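Local atomic coordinates of putative thiosugar synthase (PDB entry 4N6F), a protein that probably builds 2-thiosugar phosphates with sulphur delivered by a carrier protein, using a TIM barrel related to the thiazole synthase ThiG. Residues 28-33 with 41-46; 77-82 with 106-111; 96-101 with 130-135; 142-147 with 162-167. All blocks are in the same frame, centred on the assembly; numbering follows the deposited sequence.

From the N terminus, contact 1 closes the short loop that turns strand 26-28 into helix 36-46. Contacts 2 and 3 cross, their segments alternating along the chain: 77-82 pairs with 106-111, and 96-101, on the helix between those two strands, reaches forward to 130-135. Contact 4 follows in series and ties strand 138-143 to strand 161-164 across helix 147-156; no contact nests inside another. Together they illustrate how a TIM barrel is assembled from strand-to-strand, helix-to-helix and strand-to-helix contacts. Leu109 of contact 2 packs on Ala97 and Leu132 of contact 3, while Glu31, Lys110, Phe142 and Arg162 bring contacts 1, 2 and 4 together round the bound sugar phosphate.

Contact 1: 28-33 with 41-46; sequences VGIEQY and DVLNAA. With F6R (fructose -6-phosphate), chain F.
Val28 and Leu43 mark the closest backbone approach, with their CA atoms 7.0 Å apart, where the end of strand 26-28 passes helix 36-46. Beyond Val28 the chain makes an inverse gamma turn centred on Gly29 and a type I turn from Ile30 to Tyr33, closed by the bond from Tyr33 N to Ile30 O (2.7 Å). Val28 carries most of the packing. With CG1 anti to the backbone N (chi1 -177°), that methyl meets Val42 CG1 at 3.4 Å, tighter than usual, while its other branch, CG2, lies 3.9 Å from Ala46 CB. Leu43 brings CD2 alongside both Val28 CB and Ile30 CG2 (4.2 Å for the latter). Here a TIM-barrel strand passes into the loop that leads to its following helix, with apolar groups toward that helix and the ligand pocket on the other side. There Glu31, bent at chi2, carries OE1 to 2.7 Å from O2 of the fructose 6-phosphate, and its OE2 is hydrogen-bonded to Thr83 and Ser85. With an alanine here, the hydroxyls of Thr83 and Ser85 would probably lose their shared acceptor, and Lys110 a nearby carboxylate. Leu220 of helix 218-221 packs on both Val28 and Val42.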
# COMPACT_ATOMS: atom_id res chain seq x y z
N VAL A 28 -5.69 -16.13 -3.55
CA VAL A 28 -5.18 -16.22 -4.91
C VAL A 28 -6.12 -17.07 -5.76
O VAL A 28 -6.36 -18.24 -5.45
CB VAL A 28 -3.77 -16.83 -4.96
CG1 VAL A 28 -3.26 -16.83 -6.39
CG2 VAL A 28 -2.82 -16.04 -4.07
N GLY A 29 -6.64 -16.46 -6.82
CA GLY A 29 -7.58 -17.12 -7.70
C GLY A 29 -6.80 -17.93 -8.70
O GLY A 29 -6.54 -17.48 -9.82
N ILE A 30 -6.43 -19.14 -8.29
CA ILE A 30 -5.54 -20.01 -9.06
C ILE A 30 -6.28 -20.96 -10.00
O ILE A 30 -5.63 -21.65 -10.78
CB ILE A 30 -4.69 -20.92 -8.13
CG1 ILE A 30 -5.60 -21.79 -7.24
CG2 ILE A 30 -3.73 -20.10 -7.29
CD1 ILE A 30 -4.90 -23.00 -6.67
N GLU A 31 -7.61 -21.01 -9.93
CA GLU A 31 -8.35 -22.14 -10.51
C GLU A 31 -8.08 -22.38 -12.01
O GLU A 31 -8.23 -23.50 -12.48
CB GLU A 31 -9.87 -22.08 -10.20
CG GLU A 31 -10.64 -20.84 -10.64
CD GLU A 31 -10.98 -19.91 -9.47
OE1 GLU A 31 -10.05 -19.33 -8.90
OE2 GLU A 31 -12.19 -19.76 -9.14
N GLN A 32 -7.64 -21.35 -12.73
CA GLN A 32 -7.31 -21.48 -14.16
C GLN A 32 -5.83 -21.79 -14.44
O GLN A 32 -5.47 -22.09 -15.57
CB GLN A 32 -7.72 -20.21 -14.91
CG GLN A 32 -9.22 -19.98 -14.92
CD GLN A 32 -9.64 -18.93 -15.93
OE1 GLN A 32 -9.01 -17.88 -16.06
NE2 GLN A 32 -10.72 -19.22 -16.67
N TYR A 33 -4.99 -21.73 -13.42
CA TYR A 33 -3.55 -21.98 -13.57
C TYR A 33 -3.34 -23.48 -13.80
O TYR A 33 -3.89 -24.29 -13.05
CB TYR A 33 -2.80 -21.58 -12.30
CG TYR A 33 -2.85 -20.12 -11.84
CD1 TYR A 33 -3.86 -19.24 -12.26
CD2 TYR A 33 -1.90 -19.63 -10.95
CE1 TYR A 33 -3.90 -17.93 -11.82
CE2 TYR A 33 -1.94 -18.33 -10.50
CZ TYR A 33 -2.93 -17.47 -10.94
OH TYR A 33 -2.95 -16.17 -10.48
N ASP A 41 4.66 -21.45 -6.00
CA ASP A 41 5.44 -20.26 -5.67
C ASP A 41 4.55 -19.10 -5.26
O ASP A 41 4.86 -18.35 -4.34
CB ASP A 41 6.31 -19.84 -6.86
CG ASP A 41 7.46 -20.82 -7.13
OD1 ASP A 41 7.98 -21.46 -6.18
OD2 ASP A 41 7.84 -20.93 -8.31
N VAL A 42 3.43 -18.96 -5.95
CA VAL A 42 2.48 -17.89 -5.71
C VAL A 42 1.77 -18.08 -4.37
O VAL A 42 1.65 -17.13 -3.60
CB VAL A 42 1.50 -17.76 -6.90
CG1 VAL A 42 0.13 -17.29 -6.48
CG2 VAL A 42 2.08 -16.83 -7.97
N LEU A 43 1.31 -19.29 -4.08
CA LEU A 43 0.65 -19.55 -2.79
C LEU A 43 1.62 -19.38 -1.62
O LEU A 43 1.24 -18.83 -0.58
CB LEU A 43 -0.03 -20.92 -2.76
CG LEU A 43 -1.27 -21.08 -3.64
CD1 LEU A 43 -1.80 -22.51 -3.57
CD2 LEU A 43 -2.39 -20.12 -3.27
N ASN A 44 2.87 -19.83 -1.78
CA ASN A 44 3.91 -19.61 -0.76
C ASN A 44 4.21 -18.13 -0.55
O ASN A 44 4.12 -17.64 0.56
CB ASN A 44 5.22 -20.34 -1.10
CG ASN A 44 5.18 -21.82 -0.75
OD1 ASN A 44 4.50 -22.24 0.19
ND2 ASN A 44 5.93 -22.63 -1.49
N ALA A 45 4.55 -17.43 -1.63
CA ALA A 45 4.96 -16.02 -1.52
C ALA A 45 3.82 -15.06 -1.14
O ALA A 45 4.07 -14.04 -0.50
CB ALA A 45 5.63 -15.56 -2.80
N ALA A 46 2.59 -15.36 -1.54
CA ALA A 46 1.43 -14.60 -1.07
C ALA A 46 1.09 -14.84 0.42
O ALA A 46 0.37 -14.05 1.02
CB ALA A 46 0.22 -14.90 -1.93
C1 F6R F . -13.29 -16.38 -9.16
C2 F6R F . -11.91 -16.18 -9.73
C3 F6R F . -11.62 -15.19 -10.82
C4 F6R F . -11.59 -13.79 -10.20
C5 F6R F . -10.92 -12.77 -11.13
C6 F6R F . -10.41 -11.58 -10.36
O2 F6R F . -10.96 -16.81 -9.25
O3 F6R F . -12.55 -15.22 -11.91
O4 F6R F . -12.94 -13.36 -9.93
O5 F6R F . -9.83 -13.35 -11.84
O6 F6R F . -9.95 -10.61 -11.29
P F6R F . -8.41 -10.38 -11.64
O1P F6R F . -8.09 -11.54 -12.54
O2P F6R F . -7.65 -10.40 -10.34
O3P F6R F . -8.45 -9.02 -12.26

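Contact 2: 77-82 with 106-111; sequences DFTWIG and IEILKL. With F6R (fructose -6-phosphate), chain F.
Gly82 and Leu109 form a parallel bridge, CA atoms 4.8 Å apart, between strands 79-82 and 108-111, whose short axes diverge by 49°. Helix 90-104 links the two in a beta-alpha-beta crossover of the TIM barrel. Both backbone polar atoms of Gly82 are bonded to strand 108-111: its N donates to Ile108 O at 3.0 Å, in the carbonyl plane, and its O accepts from Lys110 N at 2.7 Å, with the donor tilted from that plane. Leu109 CD1 lies over the carbonyl carbon of Gly82. Beside this bridge, Ile81 and Ile108 meet branch to branch, CG2 to CG2 at 3.6 Å. Farther back, Ile108 CD1 touches Thr79 CG2 as the two side chains cross at about a right angle, and Ile106 CD1 sits at the edge of the Trp80 ring, whose NE1 is hydrogen-bonded to Leu75 O. Lys110 starts against Ile81, with CB 3.9 Å from CD1 of that residue, then runs extended into the pocket (CG anti to the backbone N, chi1 173°) and bends only at its last torsion. Lys110 probably forms the family's Schiff base; as modelled, its NZ is covalently joined to C1 of the fructose 6-phosphate at 1.5 Å, a single-bond length.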
# COMPACT_ATOMS: atom_id res chain seq x y z
N ASP A 77 -2.18 -27.42 5.37
CA ASP A 77 -2.21 -26.12 6.02
C ASP A 77 -3.29 -25.19 5.44
O ASP A 77 -3.52 -24.12 5.97
CB ASP A 77 -0.84 -25.43 5.93
CG ASP A 77 0.23 -26.09 6.80
OD1 ASP A 77 -0.11 -26.98 7.62
OD2 ASP A 77 1.41 -25.70 6.67
N PHE A 78 -3.94 -25.60 4.35
CA PHE A 78 -4.87 -24.74 3.64
C PHE A 78 -6.30 -25.17 3.92
O PHE A 78 -6.57 -26.35 4.10
CB PHE A 78 -4.62 -24.81 2.13
CG PHE A 78 -3.34 -24.16 1.69
CD1 PHE A 78 -2.11 -24.75 1.98
CD2 PHE A 78 -3.35 -22.98 0.97
CE1 PHE A 78 -0.93 -24.16 1.57
CE2 PHE A 78 -2.17 -22.39 0.55
CZ PHE A 78 -0.95 -22.98 0.86
N THR A 79 -7.20 -24.19 3.97
CA THR A 79 -8.63 -24.49 3.86
C THR A 79 -8.97 -24.66 2.39
O THR A 79 -8.66 -23.78 1.57
CB THR A 79 -9.48 -23.35 4.45
OG1 THR A 79 -9.17 -23.21 5.84
CG2 THR A 79 -10.96 -23.65 4.30
N TRP A 80 -9.59 -25.78 2.05
CA TRP A 80 -9.97 -26.06 0.67
C TRP A 80 -11.36 -25.53 0.39
O TRP A 80 -12.29 -25.78 1.16
CB TRP A 80 -9.95 -27.57 0.37
CG TRP A 80 -8.58 -28.20 0.39
CD1 TRP A 80 -7.54 -27.88 1.20
CD2 TRP A 80 -8.14 -29.29 -0.44
NE1 TRP A 80 -6.46 -28.69 0.92
CE2 TRP A 80 -6.80 -29.56 -0.08
CE3 TRP A 80 -8.73 -30.05 -1.44
CZ2 TRP A 80 -6.05 -30.57 -0.69
CZ3 TRP A 80 -7.99 -31.05 -2.05
CH2 TRP A 80 -6.66 -31.30 -1.67
N ILE A 81 -11.52 -24.79 -0.70
CA ILE A 81 -12.84 -24.32 -1.07
C ILE A 81 -13.08 -24.57 -2.55
O ILE A 81 -12.17 -24.46 -3.37
CB ILE A 81 -13.05 -22.82 -0.70
CG1 ILE A 81 -12.29 -21.87 -1.63
CG2 ILE A 81 -12.65 -22.57 0.74
CD1 ILE A 81 -12.82 -20.45 -1.56
N GLY A 82 -14.31 -24.93 -2.89
CA GLY A 82 -14.67 -25.14 -4.28
C GLY A 82 -15.01 -23.86 -4.98
O GLY A 82 -15.07 -22.79 -4.37
N ILE A 106 -16.78 -31.18 0.28
CA ILE A 106 -16.44 -29.77 0.51
C ILE A 106 -17.72 -28.95 0.49
O ILE A 106 -18.49 -29.00 -0.47
CB ILE A 106 -15.46 -29.25 -0.56
CG1 ILE A 106 -14.06 -29.81 -0.29
CG2 ILE A 106 -15.41 -27.73 -0.57
CD1 ILE A 106 -13.09 -29.63 -1.43
N GLU A 107 -17.95 -28.19 1.56
CA GLU A 107 -19.17 -27.40 1.74
C GLU A 107 -18.94 -25.89 1.63
O GLU A 107 -19.90 -25.13 1.63
CB GLU A 107 -19.85 -27.76 3.07
CG GLU A 107 -20.77 -28.97 2.98
CD GLU A 107 -21.09 -29.62 4.32
OE1 GLU A 107 -20.15 -29.88 5.11
OE2 GLU A 107 -22.28 -29.89 4.59
N ILE A 108 -17.70 -25.45 1.52
CA ILE A 108 -17.41 -24.02 1.35
C ILE A 108 -17.16 -23.73 -0.12
O ILE A 108 -16.33 -24.39 -0.76
CB ILE A 108 -16.19 -23.58 2.16
CG1 ILE A 108 -16.35 -23.96 3.63
CG2 ILE A 108 -15.97 -22.08 2.02
CD1 ILE A 108 -15.06 -23.90 4.40
N LEU A 109 -17.83 -22.69 -0.62
CA LEU A 109 -17.94 -22.46 -2.05
C LEU A 109 -17.69 -21.02 -2.47
O LEU A 109 -18.34 -20.08 -1.99
CB LEU A 109 -19.33 -22.87 -2.53
CG LEU A 109 -19.55 -22.81 -4.04
CD1 LEU A 109 -18.83 -23.97 -4.74
CD2 LEU A 109 -21.04 -22.85 -4.37
N LYS A 110 -16.75 -20.86 -3.40
CA LYS A 110 -16.55 -19.60 -4.12
C LYS A 110 -17.60 -19.59 -5.19
O LYS A 110 -17.51 -20.32 -6.17
CB LYS A 110 -15.11 -19.55 -4.64
CG LYS A 110 -14.79 -18.39 -5.55
CD LYS A 110 -13.32 -18.43 -5.95
CE LYS A 110 -12.91 -17.27 -6.86
NZ LYS A 110 -13.34 -17.55 -8.24
N LEU A 111 -18.64 -18.80 -4.98
CA LEU A 111 -19.81 -18.81 -5.85
C LEU A 111 -19.72 -17.69 -6.86
O LEU A 111 -19.67 -16.51 -6.48
CB LEU A 111 -21.09 -18.68 -5.03
CG LEU A 111 -22.40 -18.56 -5.81
CD1 LEU A 111 -22.67 -19.82 -6.62
CD2 LEU A 111 -23.54 -18.29 -4.84
C1 F6R F . -13.29 -16.38 -9.16
C2 F6R F . -11.91 -16.18 -9.73
C3 F6R F . -11.62 -15.19 -10.82
C4 F6R F . -11.59 -13.79 -10.20
C5 F6R F . -10.92 -12.77 -11.13
C6 F6R F . -10.41 -11.58 -10.36
O2 F6R F . -10.96 -16.81 -9.25
O3 F6R F . -12.55 -15.22 -11.91
O4 F6R F . -12.94 -13.36 -9.93
O5 F6R F . -9.83 -13.35 -11.84
O6 F6R F . -9.95 -10.61 -11.29
P F6R F . -8.41 -10.38 -11.64
O1P F6R F . -8.09 -11.54 -12.54
O2P F6R F . -7.65 -10.40 -10.34
O3P F6R F . -8.45 -9.02 -12.26

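Contact 3: 96-101 with 130-135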
# COMPACT_ATOMS: atom_id res chain seq x y z
N SER A 96 -22.57 -27.60 -10.33
CA SER A 96 -21.16 -27.72 -9.92
C SER A 96 -21.06 -27.84 -8.41
O SER A 96 -20.33 -28.70 -7.89
CB SER A 96 -20.35 -26.52 -10.38
OG SER A 96 -20.18 -26.54 -11.78
N ALA A 97 -21.79 -26.98 -7.71
CA ALA A 97 -21.75 -26.92 -6.25
C ALA A 97 -22.23 -28.21 -5.59
O ALA A 97 -21.63 -28.66 -4.62
CB ALA A 97 -22.58 -25.75 -5.76
N ARG A 98 -23.33 -28.78 -6.10
CA ARG A 98 -23.85 -30.04 -5.56
C ARG A 98 -22.89 -31.21 -5.78
O ARG A 98 -22.72 -32.05 -4.89
CB ARG A 98 -25.23 -30.40 -6.15
CG ARG A 98 -26.42 -29.82 -5.39
CD ARG A 98 -27.15 -28.76 -6.19
NE ARG A 98 -28.36 -28.30 -5.51
CZ ARG A 98 -29.38 -27.67 -6.10
NH1 ARG A 98 -29.36 -27.42 -7.41
NH2 ARG A 98 -30.43 -27.30 -5.38
N ILE A 99 -22.28 -31.28 -6.96
CA ILE A 99 -21.29 -32.32 -7.25
C ILE A 99 -20.07 -32.17 -6.35
O ILE A 99 -19.59 -33.14 -5.77
CB ILE A 99 -20.86 -32.35 -8.75
CG1 ILE A 99 -21.84 -33.21 -9.57
CG2 ILE A 99 -19.46 -32.92 -8.92
CD1 ILE A 99 -23.17 -32.56 -9.88
N LEU A 100 -19.57 -30.94 -6.25
CA LEU A 100 -18.45 -30.62 -5.36
C LEU A 100 -18.65 -31.17 -3.95
O LEU A 100 -17.74 -31.75 -3.36
CB LEU A 100 -18.28 -29.10 -5.29
CG LEU A 100 -17.41 -28.58 -4.14
CD1 LEU A 100 -15.95 -28.86 -4.44
CD2 LEU A 100 -17.66 -27.10 -3.90
N ARG A 101 -19.84 -30.95 -3.39
CA ARG A 101 -20.17 -31.40 -2.04
C ARG A 101 -20.25 -32.93 -1.98
O ARG A 101 -19.67 -33.54 -1.10
CB ARG A 101 -21.50 -30.78 -1.59
CG ARG A 101 -21.98 -31.21 -0.21
CD ARG A 101 -23.39 -30.71 0.05
NE ARG A 101 -24.32 -31.23 -0.96
CZ ARG A 101 -25.40 -30.59 -1.43
NH1 ARG A 101 -25.72 -29.37 -0.99
NH2 ARG A 101 -26.16 -31.17 -2.35
N ARG A 130 -29.45 -18.33 -2.28
CA ARG A 130 -30.58 -18.83 -1.48
C ARG A 130 -30.81 -20.33 -1.65
O ARG A 130 -31.06 -21.04 -0.68
CB ARG A 130 -31.86 -18.07 -1.84
CG ARG A 130 -31.91 -16.66 -1.28
CD ARG A 130 -33.07 -15.87 -1.84
NE ARG A 130 -33.14 -14.53 -1.24
CZ ARG A 130 -33.75 -13.48 -1.78
NH1 ARG A 130 -34.37 -13.56 -2.96
NH2 ARG A 130 -33.74 -12.32 -1.13
N GLU A 131 -30.72 -20.81 -2.88
CA GLU A 131 -30.92 -22.24 -3.13
C GLU A 131 -29.82 -23.07 -2.48
O GLU A 131 -30.09 -24.10 -1.86
CB GLU A 131 -30.98 -22.50 -4.63
CG GLU A 131 -31.68 -23.79 -5.00
CD GLU A 131 -31.91 -23.90 -6.50
OE1 GLU A 131 -31.47 -24.92 -7.08
OE2 GLU A 131 -32.50 -22.97 -7.10
N LEU A 132 -28.56 -22.63 -2.61
CA LEU A 132 -27.45 -23.35 -1.98
C LEU A 132 -27.44 -23.24 -0.46
O LEU A 132 -27.04 -24.18 0.22
CB LEU A 132 -26.11 -22.93 -2.57
CG LEU A 132 -25.93 -23.38 -4.03
CD1 LEU A 132 -24.65 -22.82 -4.63
CD2 LEU A 132 -25.93 -24.90 -4.14
N ARG A 133 -27.90 -22.10 0.07
CA ARG A 133 -28.01 -21.91 1.53
C ARG A 133 -29.06 -22.84 2.15
O ARG A 133 -28.87 -23.31 3.27
CB ARG A 133 -28.34 -20.45 1.88
CG ARG A 133 -27.15 -19.50 1.82
CD ARG A 133 -26.07 -19.86 2.82
NE ARG A 133 -26.59 -19.89 4.18
CZ ARG A 133 -26.13 -20.64 5.18
NH1 ARG A 133 -26.70 -20.56 6.39
NH2 ARG A 133 -25.12 -21.48 5.00
N ALA A 134 -30.15 -23.10 1.42
CA ALA A 134 -31.18 -24.04 1.89
C ALA A 134 -30.62 -25.44 2.09
O ALA A 134 -31.12 -26.19 2.93
CB ALA A 134 -32.35 -24.09 0.91
N GLU A 135 -29.58 -25.78 1.35
CA GLU A 135 -28.89 -27.06 1.52
C GLU A 135 -27.68 -27.01 2.47
O GLU A 135 -26.90 -27.96 2.53
CB GLU A 135 -28.43 -27.58 0.18
CG GLU A 135 -29.57 -27.80 -0.79
CD GLU A 135 -29.06 -28.16 -2.17
OE1 GLU A 135 -29.68 -27.72 -3.16
OE2 GLU A 135 -28.04 -28.87 -2.26
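Arg98 and Glu135 meet with their flat groups nearly coplanar, guanidinium and carboxylate planes only 13° apart, although the side chains cross at about a right angle. Glu135 OE1 offers its syn lone pair to Arg98 NE (2.8 Å), so that the oxygen sits at the edge of the guanidinium, close to its plane; the same oxygen is modelled so close to Arg98 NH2 that the exact length there is doubtful. Arg101, bent at chi3, comes end-on to the other carboxylate oxygen and grips it with two nitrogens: NH1 of Arg101 lies 2.7 Å and NH2 3.0 Å from Glu135 OE2, which also takes a weak bond from Arg98 NE. Here the planes are 49° apart, yet the oxygen stays in the guanidinium plane of Arg101. Glu131 completes the network from the far end of Arg98, its OE1 using the anti lone pair toward Arg98 NH2 at 3.1 Å, tilted from the guanidinium plane. A single glutamate thus bridges two arginines, and one arginine bridges two glutamates. Beneath this partly exposed network, both methyls of Leu132 straddle Ala97 CB, CD1 and CD2 each 3.8 Å from it. Helices 90-104 and 122-134 are adjacent in the outer layer of the barrel, their short axes 11.5 Å apart and inclined by 23°, and Ala97 and Leu132 both rest on Leu109 of strand 108-111.

Contact 4: 142-147 with 162-167; sequences FILPDL and RVMASP
Arg162 O is met twice by the neighbouring strand, by Ile143 N in a hydrogen bond of 2.9 Å and by the CA-H of Phe142, whose CA lies 3.3 Å away. One residue on, Ile143 O accepts from Met164 N at 2.9 Å, which continues the parallel pairing of strands 138-143 and 161-164 in a beta-alpha-beta unit of the barrel. Phe142 and Arg162 share one face of the sheet. The arginine, bent at chi2 and chi3, folds back so that Phe142 CB sits over one face of its guanidinium, 3.5 Å from CZ. With CG anti to the backbone N (chi1 -168°), the phenyl ring turns an edge to the Arg162 carbonyl; Phe142 CE1 lies 3.9 Å from Met164 CB, and Phe142 CZ is near Met164 CE. Were the ring replaced by the methyl of an alanine, Met164 CB and CE would probably lose their aromatic neighbour, leaving a gap beside the pocket. Leu144 CD2 runs beside Met164 SD at 3.6 Å, and Pro145 CB abuts Val163 CG1. Arg162 NE and NH1 form salt bridges with Glu194 and Asp112, and NH2 bonds to Leu140 O, so this buried guanidinium, which touches the sugar phosphate, is likely to be held rigidly, its charge balanced by two acids.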
# COMPACT_ATOMS: atom_id res chain seq x y z
N PHE A 142 -19.77 -13.45 -5.38
CA PHE A 142 -19.13 -12.30 -6.01
C PHE A 142 -20.24 -11.42 -6.56
O PHE A 142 -21.13 -11.91 -7.27
CB PHE A 142 -18.23 -12.81 -7.14
CG PHE A 142 -17.27 -11.79 -7.71
CD1 PHE A 142 -16.81 -10.72 -6.97
CD2 PHE A 142 -16.77 -11.96 -8.99
CE1 PHE A 142 -15.91 -9.81 -7.51
CE2 PHE A 142 -15.88 -11.06 -9.54
CZ PHE A 142 -15.44 -9.98 -8.80
N ILE A 143 -20.22 -10.14 -6.21
CA ILE A 143 -21.22 -9.18 -6.68
C ILE A 143 -20.60 -7.85 -7.09
O ILE A 143 -19.50 -7.48 -6.65
CB ILE A 143 -22.31 -8.88 -5.62
CG1 ILE A 143 -21.73 -8.25 -4.36
CG2 ILE A 143 -23.07 -10.16 -5.26
CD1 ILE A 143 -22.75 -7.55 -3.49
N LEU A 144 -21.31 -7.15 -7.98
CA LEU A 144 -21.12 -5.73 -8.19
C LEU A 144 -21.59 -5.01 -6.94
O LEU A 144 -22.60 -5.40 -6.35
CB LEU A 144 -21.93 -5.22 -9.39
CG LEU A 144 -21.65 -5.86 -10.75
CD1 LEU A 144 -22.56 -5.25 -11.82
CD2 LEU A 144 -20.20 -5.70 -11.13
N PRO A 145 -20.86 -3.95 -6.53
CA PRO A 145 -21.20 -3.27 -5.29
C PRO A 145 -22.62 -2.71 -5.36
O PRO A 145 -22.86 -1.71 -6.02
CB PRO A 145 -20.15 -2.15 -5.19
CG PRO A 145 -19.58 -2.00 -6.56
CD PRO A 145 -19.69 -3.35 -7.20
N ASP A 146 -23.54 -3.41 -4.72
CA ASP A 146 -24.92 -2.98 -4.65
C ASP A 146 -25.44 -3.38 -3.28
O ASP A 146 -25.39 -4.55 -2.89
CB ASP A 146 -25.78 -3.62 -5.74
CG ASP A 146 -27.23 -3.23 -5.62
OD1 ASP A 146 -27.54 -2.06 -5.90
OD2 ASP A 146 -28.07 -4.08 -5.25
N LEU A 147 -25.97 -2.39 -2.58
CA LEU A 147 -26.35 -2.50 -1.19
C LEU A 147 -27.50 -3.48 -0.97
O LEU A 147 -27.43 -4.33 -0.08
CB LEU A 147 -26.71 -1.09 -0.69
CG LEU A 147 -26.89 -0.77 0.79
CD1 LEU A 147 -28.35 -0.89 1.14
CD2 LEU A 147 -26.02 -1.60 1.72
N ARG A 162 -17.62 -11.24 -1.74
CA ARG A 162 -16.60 -10.73 -2.65
C ARG A 162 -17.26 -9.63 -3.47
O ARG A 162 -18.36 -9.82 -4.01
CB ARG A 162 -16.05 -11.86 -3.52
CG ARG A 162 -15.36 -12.97 -2.73
CD ARG A 162 -15.54 -14.35 -3.36
NE ARG A 162 -15.12 -14.34 -4.76
CZ ARG A 162 -15.75 -14.94 -5.77
NH1 ARG A 162 -15.26 -14.81 -7.00
NH2 ARG A 162 -16.84 -15.66 -5.58
N VAL A 163 -16.61 -8.48 -3.53
CA VAL A 163 -17.18 -7.28 -4.15
C VAL A 163 -16.24 -6.76 -5.24
O VAL A 163 -15.04 -6.63 -5.02
CB VAL A 163 -17.43 -6.19 -3.07
CG1 VAL A 163 -17.89 -4.89 -3.70
CG2 VAL A 163 -18.46 -6.68 -2.07
N MET A 164 -16.78 -6.47 -6.42
CA MET A 164 -15.96 -6.14 -7.58
C MET A 164 -15.41 -4.74 -7.47
O MET A 164 -16.15 -3.79 -7.26
CB MET A 164 -16.75 -6.28 -8.88
CG MET A 164 -16.01 -5.80 -10.12
SD MET A 164 -16.73 -6.35 -11.68
CE MET A 164 -15.70 -7.76 -12.04
N ALA A 165 -14.09 -4.63 -7.58
CA ALA A 165 -13.39 -3.35 -7.56
C ALA A 165 -13.40 -2.69 -8.94
O ALA A 165 -13.68 -1.51 -9.06
CB ALA A 165 -11.96 -3.55 -7.09
N SER A 166 -13.07 -3.47 -9.97
CA SER A 166 -13.14 -3.02 -11.36
C SER A 166 -13.15 -4.26 -12.25
O SER A 166 -13.14 -5.38 -11.73
CB SER A 166 -11.95 -2.11 -11.68
OG SER A 166 -10.73 -2.76 -11.46
N PRO A 167 -13.22 -4.09 -13.59
CA PRO A 167 -13.41 -5.28 -14.41
C PRO A 167 -12.27 -6.29 -14.31
O PRO A 167 -11.11 -5.91 -14.12
CB PRO A 167 -13.52 -4.71 -15.83
CG PRO A 167 -14.04 -3.33 -15.64
CD PRO A 167 -13.37 -2.85 -14.38